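Exo-arabinanase (Penicillium chrysogenum, PDB 3A72) probably hydrolyses 1,5-alpha-L-arabinan from a chain end, releasing arabinobiose, the sugar bound in this structure. Local coordinates at residues T265-A270 with H312-A317; I306-E311 with L329-A334. One frame throughout, in Å; residues are numbered along the deposited sequence.

Contact 1. Residues T265-A270 with H312-A317; sequences TSSPYA and HGYTRA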
loop_
_atom_site.group_PDB
_atom_site.type_symbol
_atom_site.label_atom_id
_atom_site.label_comp_id
_atom_site.label_asym_id
_atom_site.label_seq_id
_atom_site.Cartn_x
_atom_site.Cartn_y
_atom_site.Cartn_z
ATOM N N THR A 265 13.888 -5.751 -4.619
ATOM C CA THR A 265 13.187 -5.216 -5.773
ATOM C C THR A 265 11.685 -5.383 -5.642
ATOM O O THR A 265 11.176 -6.384 -5.080
ATOM C CB THR A 265 13.654 -5.858 -7.098
ATOM O OG1 THR A 265 13.407 -7.253 -7.050
ATOM C CG2 THR A 265 15.116 -5.588 -7.368
ATOM N N SER A 266 10.980 -4.416 -6.216
ATOM C CA SER A 266 9.543 -4.357 -6.470
ATOM C C SER A 266 8.723 -4.020 -5.207
ATOM O O SER A 266 9.039 -4.423 -4.073
ATOM C CB SER A 266 9.000 -5.614 -7.086
ATOM O OG SER A 266 9.558 -5.858 -8.374
ATOM N N SER A 267 7.619 -3.291 -5.460
ATOM C CA SER A 267 6.476 -3.205 -4.581
ATOM C C SER A 267 6.800 -3.125 -3.100
ATOM O O SER A 267 6.494 -4.049 -2.339
ATOM C CB SER A 267 5.515 -4.358 -4.853
ATOM O OG SER A 267 6.008 -5.617 -4.444
ATOM N N PRO A 268 7.367 -2.021 -2.667
ATOM C CA PRO A 268 7.778 -1.912 -1.255
ATOM C C PRO A 268 6.621 -1.633 -0.324
ATOM O O PRO A 268 5.568 -1.100 -0.692
ATOM C CB PRO A 268 8.702 -0.683 -1.278
ATOM C CG PRO A 268 8.097 0.198 -2.358
ATOM C CD PRO A 268 7.680 -0.782 -3.423
ATOM N N TYR A 269 6.863 -1.908 0.954
ATOM C CA TYR A 269 6.021 -1.425 2.033
ATOM C C TYR A 269 6.962 -1.003 3.160
ATOM O O TYR A 269 7.964 -1.675 3.400
ATOM C CB TYR A 269 4.990 -2.492 2.485
ATOM C CG TYR A 269 3.719 -1.817 3.002
ATOM C CD1 TYR A 269 2.625 -1.678 2.152
ATOM C CD2 TYR A 269 3.610 -1.273 4.281
ATOM C CE1 TYR A 269 1.474 -1.058 2.569
ATOM C CE2 TYR A 269 2.471 -0.625 4.681
ATOM C CZ TYR A 269 1.404 -0.526 3.832
ATOM O OH TYR A 269 0.230 0.118 4.183
ATOM N N ALA A 270 6.654 0.073 3.861
ATOM C CA ALA A 270 7.491 0.560 4.967
ATOM C C ALA A 270 6.597 0.940 6.151
ATOM O O ALA A 270 5.534 1.542 5.957
ATOM C CB ALA A 270 8.278 1.780 4.573
ATOM N N HIS A 312 7.054 -14.601 0.774
ATOM C CA HIS A 312 7.133 -13.436 -0.076
ATOM C C HIS A 312 5.840 -13.278 -0.879
ATOM O O HIS A 312 5.159 -14.242 -1.186
ATOM C CB HIS A 312 8.329 -13.491 -1.023
ATOM C CG HIS A 312 8.115 -14.215 -2.265
ATOM N ND1 HIS A 312 8.101 -15.535 -2.400
ATOM C CD2 HIS A 312 7.821 -13.695 -3.501
ATOM C CE1 HIS A 312 7.854 -15.875 -3.671
ATOM N NE2 HIS A 312 7.696 -14.758 -4.355
ATOM N N GLY A 313 5.520 -12.030 -1.236
ATOM C CA GLY A 313 4.403 -11.803 -2.116
ATOM C C GLY A 313 4.418 -10.378 -2.625
ATOM O O GLY A 313 5.075 -9.494 -2.105
ATOM N N TYR A 314 3.580 -10.173 -3.671
ATOM C CA TYR A 314 3.488 -8.887 -4.327
ATOM C C TYR A 314 2.880 -7.837 -3.385
ATOM O O TYR A 314 1.827 -8.064 -2.768
ATOM C CB TYR A 314 2.599 -9.016 -5.537
ATOM C CG TYR A 314 2.453 -7.765 -6.401
ATOM C CD1 TYR A 314 3.545 -7.174 -7.002
ATOM C CD2 TYR A 314 1.219 -7.218 -6.595
ATOM C CE1 TYR A 314 3.438 -6.050 -7.764
ATOM C CE2 TYR A 314 1.056 -6.118 -7.422
ATOM C CZ TYR A 314 2.167 -5.541 -8.015
ATOM O OH TYR A 314 2.011 -4.476 -8.875
ATOM N N THR A 315 3.574 -6.680 -3.284
ATOM C CA THR A 315 3.215 -5.600 -2.369
ATOM C C THR A 315 2.762 -6.090 -0.983
ATOM O O THR A 315 1.814 -5.612 -0.379
ATOM C CB THR A 315 2.230 -4.610 -3.049
ATOM O OG1 THR A 315 2.231 -3.379 -2.267
ATOM C CG2 THR A 315 0.825 -5.062 -3.226
ATOM N N ARG A 316 3.526 -7.065 -0.472
ATOM C CA ARG A 316 3.299 -7.598 0.861
ATOM C C ARG A 316 3.214 -6.460 1.853
ATOM O O ARG A 316 4.055 -5.562 1.854
ATOM C CB ARG A 316 4.413 -8.601 1.194
ATOM C CG ARG A 316 4.192 -9.374 2.471
ATOM C CD ARG A 316 5.242 -10.446 2.685
ATOM N NE ARG A 316 6.538 -9.821 2.930
ATOM C CZ ARG A 316 7.621 -10.487 3.295
ATOM N NH1 ARG A 316 7.578 -11.792 3.539
ATOM N NH2 ARG A 316 8.790 -9.852 3.458
ATOM N N ALA A 317 2.177 -6.495 2.694
ATOM C CA ALA A 317 1.810 -5.364 3.542
ATOM C C ALA A 317 2.288 -5.580 4.952
ATOM O O ALA A 317 2.207 -6.670 5.525
ATOM C CB ALA A 317 0.307 -5.157 3.524
HETATM O O HOH W 1 6.366 -5.586 0.211
HETATM O O HOH W 2 4.029 -1.484 -2.949
#
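Thr315 OG1 is held by Arg27 NH2 of strand 23-30 and, at 2.7 Å, by a water that donates in turn to Pro268 O at 2.8 Å, so a hydroxyl of 312-317 is linked to the backbone of 265-270. A second water makes a purely backbone bridge, donating to Ser267 O and, at 2.8 Å, to Arg316 O. The direct bond runs from Thr315 N to Ser267 OG, 2.9 Å long with an N-H...O angle of 153°. Turned between its own backbone N and carbonyl carbon (chi1 70°), Ser267 OG meets this amide, while Ser267 CB lies 3.8 Å from Thr315 CB and alongside CD1 and CE1 of Tyr314. Further on, Tyr269 CB rests 3.3 Å from Arg316 O, and Ala317 CA sits over one face of the Tyr269 ring as a CH-pi contact, 4.3 Å from the centroid and toward the rim. Side chains of strands 23-30 and 204-212 pack around this buried junction. It joins the entries to the innermost strands of two consecutive blades, 269-273 and 317-320, near the centre of a six-bladed beta-propeller, with Tyr314 touching the bound arabinofuranose.

Contact 2. Residues I306-E311 with L329-A334; sequences IPCPEE and LVVNSA
This contact lies where two blades of the six-bladed beta-propeller meet: Cys308, Glu310 and Glu311, on the connection leaving the outermost strand 304-306 of one blade, pack on Val331 and Ser333 of strand 328-333 in the next. That second blade is completed by the N-terminal strand 6-10, which closes the ring of the propeller. Val331 and Ser333 point toward the connection, as alternate residues of a strand do. Cys308 SG touches Val331 CG1 at 3.9 Å, with CG2 only slightly farther. The Glu310 and Val331 side chains lie alongside one another, running opposite ways, with Glu310 CB 3.7 Å from Val331 CG1 and Glu310 CG 3.6 Å from Val331 O. The Glu310 chain leaves with CG anti to the backbone N (chi1 -178°) and then bends at chi2 (68°), which carries the carboxylate along the strand past the Val331 carbonyl until OE2 stands 3.3 Å from Ser333 CB. Both carboxylate oxygens have hydroxyl partners on the neighbouring strand 344-350: OE1 bonds Ser347 OG and OE2 bonds Ser345 OG. Held at both oxygens, the group has its rotation fixed, and the two bonds would be expected to help a buried carboxylate stay ionised. Glu311 lies nearer solvent. Its chain runs extended beyond CG and brings OE2 within 3.8 Å of Ser333 OG; a water modelled between them sits so close to both oxygens that the bridge is doubtful. The Ser333 hydroxyl has a sounder partner in the backbone N of Gly335, just beyond the strand. Within the connection Cys308 SG also accepts a weak hydrogen bond from Glu310 N, at 3.6 Å.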
loop_
_atom_site.group_PDB
_atom_site.type_symbol
_atom_site.label_atom_id
_atom_site.label_comp_id
_atom_site.label_asym_id
_atom_site.label_seq_id
_atom_site.Cartn_x
_atom_site.Cartn_y
_atom_site.Cartn_z
ATOM N N ILE A 306 16.694 -9.441 7.863
ATOM C CA ILE A 306 16.324 -10.361 8.933
ATOM C C ILE A 306 15.370 -11.391 8.410
ATOM O O ILE A 306 14.615 -11.150 7.428
ATOM C CB ILE A 306 15.689 -9.616 10.147
ATOM C CG1 ILE A 306 14.335 -9.004 9.864
ATOM C CG2 ILE A 306 16.661 -8.610 10.736
ATOM C CD1 ILE A 306 13.594 -8.499 11.075
ATOM N N PRO A 307 15.287 -12.569 9.036
ATOM C CA PRO A 307 14.329 -13.572 8.614
ATOM C C PRO A 307 12.904 -13.129 8.833
ATOM O O PRO A 307 12.588 -12.264 9.652
ATOM C CB PRO A 307 14.650 -14.795 9.509
ATOM C CG PRO A 307 16.019 -14.553 10.027
ATOM C CD PRO A 307 16.187 -13.077 10.124
ATOM N N CYS A 308 11.991 -13.774 8.126
ATOM C CA CYS A 308 10.557 -13.528 8.282
ATOM C C CYS A 308 9.819 -14.829 7.990
ATOM O O CYS A 308 10.095 -15.482 7.013
ATOM C CB CYS A 308 10.155 -12.419 7.332
ATOM S SG CYS A 308 8.370 -12.055 7.319
ATOM N N PRO A 309 8.836 -15.200 8.846
ATOM C CA PRO A 309 8.128 -16.466 8.629
ATOM C C PRO A 309 7.015 -16.395 7.614
ATOM O O PRO A 309 6.458 -17.452 7.255
ATOM C CB PRO A 309 7.513 -16.757 9.987
ATOM C CG PRO A 309 7.302 -15.414 10.595
ATOM C CD PRO A 309 8.468 -14.560 10.137
ATOM N N GLU A 310 6.629 -15.217 7.118
ATOM C CA GLU A 310 5.612 -15.055 6.096
ATOM C C GLU A 310 6.234 -15.168 4.711
ATOM O O GLU A 310 7.309 -14.634 4.476
ATOM C CB GLU A 310 4.952 -13.713 6.246
ATOM C CG GLU A 310 3.841 -13.429 5.268
ATOM C CD GLU A 310 2.610 -14.265 5.460
ATOM O OE1 GLU A 310 2.355 -14.900 6.475
ATOM O OE2 GLU A 310 1.830 -14.221 4.433
ATOM N N GLU A 311 5.548 -15.858 3.823
ATOM C CA GLU A 311 6.033 -15.981 2.449
ATOM C C GLU A 311 6.185 -14.634 1.788
ATOM O O GLU A 311 5.543 -13.645 2.149
ATOM C CB GLU A 311 5.043 -16.832 1.661
ATOM C CG GLU A 311 3.676 -16.209 1.466
ATOM C CD GLU A 311 2.678 -17.122 0.727
ATOM O OE1 GLU A 311 2.816 -18.380 0.793
ATOM O OE2 GLU A 311 1.742 -16.581 0.106
ATOM N N LEU A 329 4.497 -6.916 14.851
ATOM C CA LEU A 329 4.446 -6.608 13.439
ATOM C C LEU A 329 3.579 -7.610 12.661
ATOM O O LEU A 329 3.867 -8.816 12.685
ATOM C CB LEU A 329 5.859 -6.676 12.861
ATOM C CG LEU A 329 5.987 -6.366 11.356
ATOM C CD1 LEU A 329 5.722 -4.902 11.060
ATOM C CD2 LEU A 329 7.347 -6.804 10.856
ATOM N N VAL A 330 2.581 -7.131 11.953
ATOM C CA VAL A 330 1.815 -7.894 10.965
ATOM C C VAL A 330 2.555 -7.882 9.653
ATOM O O VAL A 330 3.002 -6.824 9.177
ATOM C CB VAL A 330 0.445 -7.251 10.811
ATOM C CG1 VAL A 330 -0.249 -7.596 9.509
ATOM C CG2 VAL A 330 -0.465 -7.613 11.990
ATOM N N VAL A 331 2.656 -9.074 9.041
ATOM C CA VAL A 331 3.215 -9.272 7.720
ATOM C C VAL A 331 2.163 -10.058 6.921
ATOM O O VAL A 331 1.870 -11.204 7.256
ATOM C CB VAL A 331 4.576 -10.007 7.740
ATOM C CG1 VAL A 331 5.170 -9.984 6.353
ATOM C CG2 VAL A 331 5.493 -9.433 8.781
ATOM N N ASN A 332 1.565 -9.428 5.915
ATOM C CA ASN A 332 0.323 -9.915 5.282
ATOM C C ASN A 332 0.527 -10.040 3.800
ATOM O O ASN A 332 0.783 -9.013 3.124
ATOM C CB ASN A 332 -0.760 -8.907 5.624
ATOM C CG ASN A 332 -2.092 -9.002 4.961
ATOM O OD1 ASN A 332 -2.575 -10.088 4.445
ATOM N ND2 ASN A 332 -2.771 -7.955 4.878
ATOM N N SER A 333 0.439 -11.241 3.260
ATOM C CA SER A 333 0.538 -11.486 1.830
ATOM C C SER A 333 -0.823 -11.869 1.244
ATOM O O SER A 333 -1.656 -12.502 1.910
ATOM C CB SER A 333 1.541 -12.644 1.549
ATOM O OG SER A 333 1.672 -12.819 0.139
ATOM N N ALA A 334 -1.007 -11.566 -0.049
ATOM C CA ALA A 334 -2.138 -12.060 -0.823
ATOM C C ALA A 334 -1.692 -12.817 -2.045
ATOM O O ALA A 334 -2.511 -13.088 -2.946
ATOM C CB ALA A 334 -3.130 -10.948 -1.187
HETATM O O HOH W 3 2.426 -14.619 -1.305
#

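Overall arrangement
Contacts 1 and 2 share one connection between blades, since 306-311 runs directly into 312-317, and their centres lie about 10 Å apart. Two probable hydrogen bonds join them: Ala317 O accepts from Asn332 N at 2.9 Å, pairing strands 317-320 and 328-333, and Arg316 NH1 reaches Glu311 O at 3.1 Å. The same NH1 also bonds Gly290 O, tying the connection back to the blade it leaves. Contact 1 is the more central, and its Tyr314 side chain comes within about 3 Å of a bound arabinofuranose. Contact 2 lies farther out, with the Ser333 side chain about 13 Å from the sugar, and is structural packing beyond the glycan pocket.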